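Local coordinates for Serine/threonine protein kinase (Mycobacterium tuberculosis, PDB 4ESQ) that probably phosphorylates serine and threonine residues of proteins as a membrane receptor kinase, of which this chain is the extracellular sensor domain, at residues W153-A158 and N170-Q175. Residues are numbered along the deposited sequence; the frame is centred on the assembly and turned at random.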
loop_
_atom_site.group_PDB
_atom_site.type_symbol
_atom_site.label_atom_id
_atom_site.label_comp_id
_atom_site.label_asym_id
_atom_site.label_seq_id
_atom_site.Cartn_x
_atom_site.Cartn_y
_atom_site.Cartn_z
ATOM N N TRP A 153 15.538 0.631 -8.708
ATOM C CA TRP A 153 14.592 0.808 -7.595
ATOM C C TRP A 153 13.183 0.481 -8.062
ATOM O O TRP A 153 12.750 0.947 -9.119
ATOM C CB TRP A 153 14.650 2.253 -7.071
ATOM C CG TRP A 153 13.833 2.513 -5.825
ATOM C CD1 TRP A 153 12.617 3.130 -5.754
ATOM C CD2 TRP A 153 14.174 2.151 -4.477
ATOM N NE1 TRP A 153 12.187 3.188 -4.449
ATOM C CE2 TRP A 153 13.121 2.586 -3.647
ATOM C CE3 TRP A 153 15.268 1.499 -3.895
ATOM C CZ2 TRP A 153 13.133 2.397 -2.264
ATOM C CZ3 TRP A 153 15.281 1.318 -2.524
ATOM C CH2 TRP A 153 14.219 1.760 -1.723
ATOM N N GLU A 154 12.461 -0.315 -7.275
ATOM C CA GLU A 154 11.107 -0.716 -7.642
ATOM C C GLU A 154 10.213 -0.746 -6.423
ATOM O O GLU A 154 10.703 -0.756 -5.305
ATOM C CB GLU A 154 11.115 -2.106 -8.285
ATOM C CG GLU A 154 11.815 -2.169 -9.626
ATOM C CD GLU A 154 11.755 -3.554 -10.241
ATOM O OE1 GLU A 154 12.324 -4.494 -9.640
ATOM O OE2 GLU A 154 11.139 -3.701 -11.320
ATOM N N CYS A 155 8.901 -0.744 -6.644
ATOM C CA CYS A 155 7.948 -0.912 -5.546
ATOM C C CYS A 155 6.925 -1.949 -5.944
ATOM O O CYS A 155 6.531 -2.021 -7.103
ATOM C CB CYS A 155 7.227 0.394 -5.228
ATOM S SG CYS A 155 8.272 1.719 -4.609
ATOM N N GLN A 156 6.497 -2.767 -4.989
ATOM C CA GLN A 156 5.302 -3.569 -5.216
ATOM C C GLN A 156 4.158 -3.011 -4.390
ATOM O O GLN A 156 4.302 -2.776 -3.181
ATOM C CB GLN A 156 5.508 -5.041 -4.867
ATOM C CG GLN A 156 4.296 -5.903 -5.260
ATOM C CD GLN A 156 4.342 -7.305 -4.685
ATOM O OE1 GLN A 156 4.741 -7.498 -3.540
ATOM N NE2 GLN A 156 3.922 -8.294 -5.481
ATOM N N ARG A 157 3.033 -2.769 -5.058
ATOM C CA ARG A 157 1.799 -2.396 -4.378
ATOM C C ARG A 157 0.993 -3.664 -4.122
ATOM O O ARG A 157 0.931 -4.555 -4.975
ATOM C CB ARG A 157 0.977 -1.428 -5.240
ATOM C CG ARG A 157 1.559 -0.016 -5.349
ATOM C CD ARG A 157 1.285 0.808 -4.101
ATOM N NE ARG A 157 -0.092 1.299 -4.014
ATOM C CZ ARG A 157 -0.997 0.860 -3.145
ATOM N NH1 ARG A 157 -0.685 -0.114 -2.285
ATOM N NH2 ARG A 157 -2.218 1.388 -3.132
ATOM N N ALA A 158 0.381 -3.761 -2.947
ATOM C CA ALA A 158 -0.546 -4.858 -2.692
ATOM C C ALA A 158 -1.750 -4.317 -1.952
ATOM O O ALA A 158 -1.615 -3.497 -1.042
ATOM C CB ALA A 158 0.115 -5.955 -1.881
ATOM N N ASN A 170 2.721 -0.677 0.267
ATOM C CA ASN A 170 3.720 -0.353 -0.744
ATOM C C ASN A 170 5.062 -0.774 -0.191
ATOM O O ASN A 170 5.445 -0.346 0.907
ATOM C CB ASN A 170 3.710 1.152 -1.038
ATOM C CG ASN A 170 4.368 1.500 -2.370
ATOM O OD1 ASN A 170 4.603 0.632 -3.212
ATOM N ND2 ASN A 170 4.645 2.780 -2.570
ATOM N N ALA A 171 5.756 -1.659 -0.903
ATOM C CA ALA A 171 7.047 -2.151 -0.434
ATOM C C ALA A 171 8.082 -1.936 -1.529
ATOM O O ALA A 171 7.899 -2.399 -2.658
ATOM C CB ALA A 171 6.961 -3.632 -0.057
ATOM N N CYS A 172 9.169 -1.243 -1.190
ATOM C CA CYS A 172 10.137 -0.790 -2.189
ATOM C C CYS A 172 11.563 -1.206 -1.866
ATOM O O CYS A 172 11.947 -1.303 -0.703
ATOM C CB CYS A 172 10.083 0.734 -2.326
ATOM S SG CYS A 172 8.414 1.438 -2.584
ATOM N N GLY A 173 12.355 -1.421 -2.907
ATOM C CA GLY A 173 13.734 -1.849 -2.729
ATOM C C GLY A 173 14.362 -2.187 -4.062
ATOM O O GLY A 173 13.774 -1.925 -5.111
ATOM N N TYR A 174 15.560 -2.766 -4.031
ATOM C CA TYR A 174 16.244 -3.135 -5.268
ATOM C C TYR A 174 15.975 -4.581 -5.689
ATOM O O TYR A 174 16.280 -4.964 -6.822
ATOM C CB TYR A 174 17.751 -2.937 -5.124
ATOM C CG TYR A 174 18.180 -1.501 -5.017
ATOM C CD1 TYR A 174 18.380 -0.733 -6.159
ATOM C CD2 TYR A 174 18.400 -0.910 -3.781
ATOM C CE1 TYR A 174 18.777 0.587 -6.071
ATOM C CE2 TYR A 174 18.804 0.414 -3.686
ATOM C CZ TYR A 174 18.990 1.152 -4.837
ATOM O OH TYR A 174 19.388 2.467 -4.768
ATOM N N GLN A 175 15.417 -5.376 -4.781
ATOM C CA GLN A 175 15.188 -6.799 -5.019
ATOM C C GLN A 175 13.749 -7.184 -4.751
ATOM O O GLN A 175 13.485 -8.139 -4.018
ATOM C CB GLN A 175 16.080 -7.652 -4.110
ATOM C CG GLN A 175 17.518 -7.744 -4.540
ATOM C CD GLN A 175 18.333 -8.653 -3.635
ATOM O OE1 GLN A 175 18.190 -8.625 -2.417
ATOM N NE2 GLN A 175 19.192 -9.465 -4.232
HETATM O O HOH W 1 13.320 -4.340 -7.261
#
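C155 and C172 face each other in a non-hydrogen-bonded pair, and a disulfide joins C155 SG to C172 SG at 2.0 Å with a torsion of 104° about the S–S bond. Each sulfur lies beside its own backbone N, and the CA atoms of C155 and C172 are 4.0 Å apart, consistent with this cross-strand link. W153, just before the strand, has CG anti to the backbone N (chi1 -173°) and lays its indole across the neighbouring strand, CZ2 meeting C172 CB at 3.5 Å. G173 suits this place because its bare CA lies against one face of the W153 six-membered ring, 3.9 Å from that ring's centroid, in a CH-pi contact. The edge of that ring meets the face of Y174 in a T-shaped stack, planes at 80°. These strands form a beta hairpin within the antiparallel sheet of the PknH-like sensor domain. Paired backbone bonds join E154 with G173 and Q156 with A171, whose small methyl packs against A180 of helix 179-192. E154 OE1 and G173 O share a water, while E154 OE2 is hydrogen-bonded to T146 OG1. Beyond the disulfide, the amide of N170 crosses the bent chain of R157, OD1 lying 3.4 Å from R157 CD; R157 NH2 makes a salt bridge with D168 and a hydrogen bond to G52 O.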